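Local coordinates for macrophage migration inhibitory factor-like protein (PDB 6CUQ) that belongs to the macrophage migration inhibitory factor family, has two beta-alpha-beta units and forms a trimer with two further copies, at residues L13-A18 with Q50-V55; K34-V39 with E81-R86; A66-K71 with G100-N105. All blocks are in the same frame, centred on the assembly; numbering follows the deposited sequence.

In the fold
Contacts 1 and 3 are buried parallel strand pairs, each closing one beta-alpha-beta unit, and are joined in a single four-stranded sheet because strands 11-16 and 66-72 run antiparallel side by side between them. Contact 2 is different in kind: it links the two crossover helices, 22-40 and 80-95, one from each unit, and is only partly buried. Regular backbone hydrogen bonds dominate the sheet contacts, whereas contact 2 has a small apolar core edged by one salt bridge. All three contacts meet a neighbouring subunit, contact 1 through Gln50, Ser54 and aliphatic groups, contact 3 largely through aromatic rings. Contacts 1 and 2 lie about 18 Å apart between centres; contacts 2 and 3 touch.

Contact 1 of 3, residues L13-A18 with Q50-V55; sequences LITLSA and QVVTSV
Leu13 and Val52 meet through single methyls, CD2 of Leu13 lying 3.6 Å from CG2 of Val52, on the sheet face that also carries Thr15. The leucine reaches it because its CG stands anti to the backbone N (chi1 -150°), which swings the branch over the neighbouring strand. Thr15 lies alongside Val52, pointing the same way, and its methyl CG2 rests 3.6 Å from Ser54 CB. On the other face Leu16 takes a less usual rotamer, with CG between the backbone N and the carbonyl carbon (chi1 81°); its CD2 packs 3.6 Å from Val51 CG1. Beneath these side chains the strands run parallel, and Val52 offers both its backbone groups to the same strand: its N donates to Ile14 O at 2.6 Å and its O accepts from Leu16 N at 2.9 Å. Ser54 OG is hydrogen-bonded to Gln50 OE1 of the third subunit, and Gln50 here meets Ser54 of the second in the same way. Ile14, Leu16 and Val51 pack against helix 22-40, which connects the two strands in a beta-alpha-beta crossover, while strand 66-72 borders strand 11-16 on its other edge.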
loop_
_atom_site.group_PDB
_atom_site.type_symbol
_atom_site.label_atom_id
_atom_site.label_comp_id
_atom_site.label_asym_id
_atom_site.label_seq_id
_atom_site.Cartn_x
_atom_site.Cartn_y
_atom_site.Cartn_z
ATOM N N LEU B 13 3.525 5.761 3.502
ATOM C CA LEU B 13 3.397 4.355 3.849
ATOM C C LEU B 13 4.730 3.697 3.504
ATOM O O LEU B 13 5.077 3.564 2.324
ATOM C CB LEU B 13 2.238 3.689 3.104
ATOM C CG LEU B 13 1.524 2.514 3.783
ATOM C CD1 LEU B 13 0.342 2.036 2.955
ATOM C CD2 LEU B 13 2.483 1.366 4.060
ATOM N N ILE B 14 5.475 3.309 4.533
ATOM C CA ILE B 14 6.806 2.736 4.392
ATOM C C ILE B 14 6.677 1.238 4.615
ATOM O O ILE B 14 6.305 0.782 5.708
ATOM C CB ILE B 14 7.798 3.359 5.379
ATOM C CG1 ILE B 14 7.834 4.878 5.185
ATOM C CG2 ILE B 14 9.190 2.751 5.178
ATOM C CD1 ILE B 14 8.650 5.623 6.224
ATOM N N THR B 15 6.944 0.476 3.567
ATOM C CA THR B 15 6.970 -0.976 3.618
ATOM C C THR B 15 8.438 -1.368 3.533
ATOM O O THR B 15 9.085 -1.139 2.506
ATOM C CB THR B 15 6.148 -1.561 2.470
ATOM O OG1 THR B 15 4.824 -1.004 2.492
ATOM C CG2 THR B 15 6.107 -3.094 2.520
ATOM N N LEU B 16 8.986 -1.908 4.611
ATOM C CA LEU B 16 10.402 -2.235 4.608
ATOM C C LEU B 16 10.633 -3.625 5.176
ATOM O O LEU B 16 9.831 -4.144 5.958
ATOM C CB LEU B 16 11.213 -1.191 5.378
ATOM C CG LEU B 16 11.296 -1.243 6.898
ATOM C CD1 LEU B 16 12.162 -0.094 7.385
ATOM C CD2 LEU B 16 9.937 -1.201 7.545
ATOM N N SER B 17 11.737 -4.237 4.751
ATOM C CA SER B 17 12.024 -5.624 5.085
ATOM C C SER B 17 13.290 -5.791 5.918
ATOM O O SER B 17 13.921 -6.846 5.879
ATOM C CB SER B 17 12.128 -6.456 3.806
ATOM O OG SER B 17 13.397 -6.260 3.219
ATOM N N ALA B 18 13.678 -4.789 6.687
ATOM C CA ALA B 18 14.827 -4.946 7.566
ATOM C C ALA B 18 14.406 -5.609 8.869
ATOM O O ALA B 18 13.256 -5.513 9.297
ATOM C CB ALA B 18 15.488 -3.600 7.855
ATOM N N GLN B 50 2.766 5.366 8.331
ATOM C CA GLN B 50 2.623 3.982 8.754
ATOM C C GLN B 50 3.833 3.199 8.261
ATOM O O GLN B 50 4.208 3.302 7.086
ATOM C CB GLN B 50 1.335 3.361 8.201
ATOM C CG GLN B 50 0.072 4.111 8.576
ATOM C CD GLN B 50 -0.150 4.161 10.090
ATOM O OE1 GLN B 50 0.280 3.266 10.814
ATOM N NE2 GLN B 50 -0.838 5.204 10.567
ATOM N N VAL B 51 4.449 2.436 9.161
ATOM C CA VAL B 51 5.615 1.613 8.862
ATOM C C VAL B 51 5.188 0.151 8.868
ATOM O O VAL B 51 4.689 -0.348 9.882
ATOM C CB VAL B 51 6.749 1.859 9.865
ATOM C CG1 VAL B 51 7.975 1.070 9.456
ATOM C CG2 VAL B 51 7.056 3.347 9.942
ATOM N N VAL B 52 5.392 -0.542 7.744
ATOM C CA VAL B 52 4.914 -1.908 7.576
ATOM C C VAL B 52 6.115 -2.831 7.369
ATOM O O VAL B 52 6.941 -2.593 6.480
ATOM C CB VAL B 52 3.923 -1.996 6.399
ATOM C CG1 VAL B 52 3.544 -3.463 6.078
ATOM C CG2 VAL B 52 2.690 -1.110 6.685
ATOM N N THR B 53 6.207 -3.875 8.190
ATOM C CA THR B 53 7.279 -4.855 8.080
ATOM C C THR B 53 6.955 -5.888 7.011
ATOM O O THR B 53 5.926 -6.567 7.079
ATOM C CB THR B 53 7.499 -5.560 9.412
ATOM O OG1 THR B 53 8.040 -4.640 10.355
ATOM C CG2 THR B 53 8.470 -6.731 9.238
ATOM N N SER B 54 7.872 -6.069 6.070
ATOM C CA SER B 54 7.660 -6.968 4.944
ATOM C C SER B 54 8.809 -7.964 4.816
ATOM O O SER B 54 9.797 -7.918 5.553
ATOM C CB SER B 54 7.531 -6.182 3.643
ATOM O OG SER B 54 8.730 -5.466 3.412
ATOM N N VAL B 55 8.636 -8.898 3.882
ATOM C CA VAL B 55 9.711 -9.718 3.328
ATOM C C VAL B 55 9.958 -9.199 1.926
ATOM O O VAL B 55 9.008 -9.037 1.152
ATOM C CB VAL B 55 9.341 -11.215 3.300
ATOM C CG1 VAL B 55 10.312 -11.982 2.448
ATOM C CG2 VAL B 55 9.311 -11.778 4.704
#

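Contact 2 of 3, residues K34-V39 with E81-R86; sequences KILSEV and EGLSDR
Ile35, Val39 and Leu83 form the apolar centre of this contact, which joins helices 22-40 and 80-95, the crossover helices of the two beta-alpha-beta units; the segments run nearly antiparallel, their axes approaching to 10.5 Å at an angle of 153°. Val39 turns CG1 onto the branch point of Leu83, with CG1 3.7 Å from Leu83 CG. One turn earlier, CG2 of Ile35 lies 3.9 Å from CD2 of the same leucine, the two side chains running alongside one another head to tail. Leu83 CD2 is therefore flanked by both residues, and Leu36 CD2 adds a more distant touch, 4.3 Å from Leu83 CD2.

The polar part is a single salt bridge. Arg86 NH1 donates to Glu38 OE1 at 2.7 Å, nearly straight at 173°, and meets the oxygen nearly along its C-O axis. Carboxylate and guanidinium are almost coplanar, 16° apart, although the two side chains cross at about a right angle. The glutamate chain is extended beyond CG, whereas the arginine bends at chi3 to bring its head group across the helix gap.

Apolar and charged parts meet at Arg86. Ile35 CG1 sits 3.9 Å above the plane of the guanidinium, over its centre, and Ile35 CD1 packs against Arg86 CB. Val39 CG2 lies 3.9 Å from Arg86 CD, so the arginine's aliphatic portion extends the hydrophobic contact out to the rim.

Ile35 and Leu36 also touch Tyr87, the next residue of helix 80-95 after Arg86, while Leu83 rests on Phe106 of strand 102-108.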
loop_
_atom_site.group_PDB
_atom_site.type_symbol
_atom_site.label_atom_id
_atom_site.label_comp_id
_atom_site.label_asym_id
_atom_site.label_seq_id
_atom_site.Cartn_x
_atom_site.Cartn_y
_atom_site.Cartn_z
ATOM N N LYS B 34 8.494 14.260 10.390
ATOM C CA LYS B 34 9.293 15.485 10.362
ATOM C C LYS B 34 9.757 15.809 8.945
ATOM O O LYS B 34 9.686 16.965 8.509
ATOM C CB LYS B 34 10.499 15.379 11.303
ATOM C CG LYS B 34 10.206 15.691 12.766
ATOM C CD LYS B 34 11.361 15.291 13.656
ATOM C CE LYS B 34 12.508 16.258 13.541
ATOM N NZ LYS B 34 13.730 15.655 14.134
ATOM N N ILE B 35 10.244 14.794 8.217
ATOM C CA ILE B 35 10.716 14.990 6.843
ATOM C C ILE B 35 9.601 15.533 5.966
ATOM O O ILE B 35 9.781 16.515 5.237
ATOM C CB ILE B 35 11.251 13.668 6.265
ATOM C CG1 ILE B 35 12.584 13.264 6.887
ATOM C CG2 ILE B 35 11.367 13.766 4.751
ATOM C CD1 ILE B 35 13.050 11.880 6.423
ATOM N N LEU B 36 8.427 14.900 6.035
ATOM C CA LEU B 36 7.278 15.343 5.252
ATOM C C LEU B 36 6.957 16.799 5.547
ATOM O O LEU B 36 6.793 17.612 4.630
ATOM C CB LEU B 36 6.080 14.454 5.583
ATOM C CG LEU B 36 6.158 13.025 5.046
ATOM C CD1 LEU B 36 5.002 12.204 5.544
ATOM C CD2 LEU B 36 6.151 13.041 3.516
ATOM N N SER B 37 6.896 17.154 6.835
ATOM C CA SER B 37 6.522 18.509 7.216
ATOM C C SER B 37 7.573 19.520 6.777
ATOM O O SER B 37 7.233 20.605 6.286
ATOM C CB SER B 37 6.291 18.569 8.733
ATOM O OG SER B 37 6.882 19.723 9.322
ATOM N N GLU B 38 8.854 19.182 6.933
ATOM C CA GLU B 38 9.904 20.143 6.601
ATOM C C GLU B 38 10.017 20.341 5.094
ATOM O O GLU B 38 10.260 21.462 4.624
ATOM C CB GLU B 38 11.232 19.694 7.211
ATOM C CG GLU B 38 11.233 19.727 8.737
ATOM C CD GLU B 38 12.373 18.943 9.364
ATOM O OE1 GLU B 38 13.267 18.482 8.627
ATOM O OE2 GLU B 38 12.361 18.779 10.604
ATOM N N VAL B 39 9.864 19.271 4.319
ATOM C CA VAL B 39 10.078 19.362 2.877
ATOM C C VAL B 39 8.805 19.773 2.135
ATOM O O VAL B 39 8.829 20.682 1.300
ATOM C CB VAL B 39 10.635 18.022 2.348
ATOM C CG1 VAL B 39 10.743 18.046 0.822
ATOM C CG2 VAL B 39 11.989 17.705 3.005
ATOM N N GLU B 81 12.858 14.953 -5.425
ATOM C CA GLU B 81 14.269 14.634 -5.239
ATOM C C GLU B 81 14.682 14.784 -3.777
ATOM O O GLU B 81 15.304 13.881 -3.197
ATOM C CB GLU B 81 15.140 15.493 -6.139
ATOM C CG GLU B 81 16.591 15.149 -5.951
ATOM C CD GLU B 81 17.398 15.300 -7.215
ATOM O OE1 GLU B 81 16.913 15.975 -8.147
ATOM O OE2 GLU B 81 18.491 14.697 -7.284
ATOM N N GLY B 82 14.349 15.921 -3.164
ATOM C CA GLY B 82 14.694 16.117 -1.767
ATOM C C GLY B 82 14.077 15.062 -0.871
ATOM O O GLY B 82 14.698 14.604 0.092
ATOM N N LEU B 83 12.849 14.655 -1.178
ATOM C CA LEU B 83 12.220 13.602 -0.391
ATOM C C LEU B 83 12.936 12.270 -0.569
ATOM O O LEU B 83 13.126 11.532 0.405
ATOM C CB LEU B 83 10.748 13.487 -0.760
ATOM C CG LEU B 83 9.843 14.560 -0.162
ATOM C CD1 LEU B 83 8.507 14.496 -0.845
ATOM C CD2 LEU B 83 9.668 14.298 1.325
ATOM N N SER B 84 13.347 11.941 -1.798
ATOM C CA SER B 84 14.066 10.687 -2.009
ATOM C C SER B 84 15.371 10.668 -1.224
ATOM O O SER B 84 15.722 9.651 -0.612
ATOM C CB SER B 84 14.325 10.466 -3.497
ATOM O OG SER B 84 13.131 10.628 -4.236
ATOM N N ASP B 85 16.094 11.792 -1.215
ATOM C CA ASP B 85 17.368 11.838 -0.505
ATOM C C ASP B 85 17.184 11.683 1.006
ATOM O O ASP B 85 17.924 10.928 1.651
ATOM C CB ASP B 85 18.095 13.144 -0.840
ATOM C CG ASP B 85 19.414 13.278 -0.106
ATOM O OD1 ASP B 85 19.591 14.252 0.659
ATOM O OD2 ASP B 85 20.266 12.384 -0.270
ATOM N N ARG B 86 16.181 12.350 1.585
ATOM C CA ARG B 86 16.017 12.306 3.037
ATOM C C ARG B 86 15.520 10.942 3.512
ATOM O O ARG B 86 15.958 10.450 4.559
ATOM C CB ARG B 86 15.099 13.440 3.495
ATOM C CG ARG B 86 15.734 14.796 3.251
ATOM C CD ARG B 86 15.262 15.854 4.205
ATOM N NE ARG B 86 15.703 15.609 5.571
ATOM C CZ ARG B 86 15.179 16.216 6.631
ATOM N NH1 ARG B 86 14.199 17.089 6.463
ATOM N NH2 ARG B 86 15.621 15.940 7.850
#

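Contact 3 of 3, residues A66-K71 with G100-N105; sequences AFIDIK and GNIYLN
This is a parallel strand pairing that closes the second beta-alpha-beta unit, in which helix 80-95 connects strand 66-72 to strand 102-108. The latter is the outermost strand of the sheet within the chain. Five backbone hydrogen bonds run down the pair; both backbone groups of Ile68 are bonded to strand 102-108, its N donating to Tyr103 O and its O accepting from Asn105 N, each at 2.9 Å. The ladder continues with Ile70 N donating to Asn105 O at 2.8 Å.

On the face towards helix 80-95, Ile68 and Leu104 lie side by side, with Ile68 CB 3.9 Å from Leu104 CG. The extended chain of Ile68 carries CD1 onward to Ile102 CG2, also 3.9 Å away, and Tyr87 and Leu91 of the helix pack against the same isoleucine.

The opposite face looks to the third subunit. Phe67 has CG anti to the backbone N (chi1 -176°), which leans its ring over strand 102-108, where CD2 comes 3.7 Å from Tyr103 CB. Tyr103 sends its ring away from the pair; its OH bonds to Tyr46 O of the third subunit, whose strand extends the sheet beside Tyr103 and Asn105. Asn105 ND2 donates to Leu104 O, and OD1 probably accepts from Lys71 of the third subunit; the amide stands at 70° to the Phe67 ring, with OD1 at the ring edge, 3.5 Å from CZ.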
loop_
_atom_site.group_PDB
_atom_site.type_symbol
_atom_site.label_atom_id
_atom_site.label_comp_id
_atom_site.label_asym_id
_atom_site.label_seq_id
_atom_site.Cartn_x
_atom_site.Cartn_y
_atom_site.Cartn_z
ATOM N N ALA B 66 13.079 -1.574 0.767
ATOM C CA ALA B 66 11.905 -0.833 1.177
ATOM C C ALA B 66 11.178 -0.347 -0.060
ATOM O O ALA B 66 11.734 -0.319 -1.159
ATOM C CB ALA B 66 12.266 0.350 2.089
ATOM N N PHE B 67 9.912 0.003 0.139
ATOM C CA PHE B 67 9.104 0.730 -0.826
ATOM C C PHE B 67 8.356 1.802 -0.043
ATOM O O PHE B 67 7.695 1.490 0.951
ATOM C CB PHE B 67 8.139 -0.212 -1.556
ATOM C CG PHE B 67 7.343 0.451 -2.639
ATOM C CD1 PHE B 67 6.037 0.854 -2.418
ATOM C CD2 PHE B 67 7.905 0.661 -3.886
ATOM C CE1 PHE B 67 5.309 1.471 -3.421
ATOM C CE2 PHE B 67 7.185 1.264 -4.900
ATOM C CZ PHE B 67 5.887 1.668 -4.668
ATOM N N ILE B 68 8.463 3.054 -0.481
ATOM C CA ILE B 68 7.943 4.199 0.269
ATOM C C ILE B 68 6.909 4.889 -0.611
ATOM O O ILE B 68 7.244 5.437 -1.667
ATOM C CB ILE B 68 9.055 5.169 0.688
ATOM C CG1 ILE B 68 10.148 4.414 1.453
ATOM C CG2 ILE B 68 8.481 6.271 1.566
ATOM C CD1 ILE B 68 11.363 5.252 1.809
ATOM N N ASP B 69 5.651 4.851 -0.183
ATOM C CA ASP B 69 4.526 5.369 -0.957
ATOM C C ASP B 69 4.145 6.726 -0.369
ATOM O O ASP B 69 3.505 6.796 0.683
ATOM C CB ASP B 69 3.364 4.383 -0.891
ATOM C CG ASP B 69 2.431 4.489 -2.066
ATOM O OD1 ASP B 69 2.585 5.411 -2.903
ATOM O OD2 ASP B 69 1.504 3.656 -2.126
ATOM N N ILE B 70 4.528 7.807 -1.053
ATOM C CA ILE B 70 4.251 9.171 -0.602
ATOM C C ILE B 70 3.028 9.695 -1.339
ATOM O O ILE B 70 2.981 9.685 -2.577
ATOM C CB ILE B 70 5.447 10.107 -0.846
ATOM C CG1 ILE B 70 6.742 9.524 -0.275
ATOM C CG2 ILE B 70 5.136 11.520 -0.311
ATOM C CD1 ILE B 70 6.814 9.570 1.201
ATOM N N LYS B 71 2.059 10.194 -0.582
ATOM C CA LYS B 71 0.810 10.683 -1.144
ATOM C C LYS B 71 0.402 11.970 -0.440
ATOM O O LYS B 71 0.666 12.139 0.755
ATOM C CB LYS B 71 -0.295 9.618 -1.042
ATOM C CG LYS B 71 -0.081 8.419 -1.980
ATOM C CD LYS B 71 -1.221 7.438 -1.855
ATOM C CE LYS B 71 -1.643 6.909 -3.205
ATOM N NZ LYS B 71 -2.950 6.203 -3.131
ATOM N N GLY B 100 20.299 1.823 -3.192
ATOM C CA GLY B 100 19.935 1.024 -4.345
ATOM C C GLY B 100 18.901 -0.055 -4.089
ATOM O O GLY B 100 18.558 -0.785 -5.024
ATOM N N ASN B 101 18.403 -0.194 -2.861
ATOM C CA ASN B 101 17.372 -1.171 -2.539
ATOM C C ASN B 101 16.121 -0.501 -1.968
ATOM O O ASN B 101 15.366 -1.112 -1.209
ATOM C CB ASN B 101 17.916 -2.220 -1.569
ATOM C CG ASN B 101 19.034 -3.032 -2.165
ATOM O OD1 ASN B 101 19.078 -3.255 -3.378
ATOM N ND2 ASN B 101 19.948 -3.486 -1.321
ATOM N N ILE B 102 15.893 0.762 -2.321
ATOM C CA ILE B 102 14.715 1.509 -1.899
ATOM C C ILE B 102 14.053 2.113 -3.128
ATOM O O ILE B 102 14.703 2.831 -3.895
ATOM C CB ILE B 102 15.070 2.619 -0.892
ATOM C CG1 ILE B 102 15.732 2.025 0.349
ATOM C CG2 ILE B 102 13.839 3.467 -0.578
ATOM C CD1 ILE B 102 16.280 3.041 1.302
ATOM N N TYR B 103 12.766 1.833 -3.314
ATOM C CA TYR B 103 11.962 2.512 -4.319
ATOM C C TYR B 103 10.956 3.432 -3.636
ATOM O O TYR B 103 10.457 3.142 -2.542
ATOM C CB TYR B 103 11.211 1.524 -5.210
ATOM C CG TYR B 103 12.000 0.968 -6.363
ATOM C CD1 TYR B 103 13.142 1.597 -6.822
ATOM C CD2 TYR B 103 11.591 -0.196 -6.998
ATOM C CE1 TYR B 103 13.856 1.079 -7.883
ATOM C CE2 TYR B 103 12.295 -0.722 -8.042
ATOM C CZ TYR B 103 13.429 -0.088 -8.491
ATOM O OH TYR B 103 14.120 -0.637 -9.558
ATOM N N LEU B 104 10.669 4.551 -4.285
ATOM C CA LEU B 104 9.666 5.484 -3.802
ATOM C C LEU B 104 8.685 5.815 -4.915
ATOM O O LEU B 104 9.025 5.769 -6.107
ATOM C CB LEU B 104 10.302 6.766 -3.291
ATOM C CG LEU B 104 11.253 6.646 -2.107
ATOM C CD1 LEU B 104 12.702 6.518 -2.591
ATOM C CD2 LEU B 104 11.078 7.862 -1.192
ATOM N N ASN B 105 7.466 6.157 -4.504
ATOM C CA ASN B 105 6.400 6.594 -5.395
ATOM C C ASN B 105 5.777 7.870 -4.845
ATOM O O ASN B 105 5.594 8.014 -3.630
ATOM C CB ASN B 105 5.330 5.508 -5.550
ATOM C CG ASN B 105 5.592 4.600 -6.741
ATOM O OD1 ASN B 105 4.719 3.838 -7.161
ATOM N ND2 ASN B 105 6.800 4.686 -7.298
#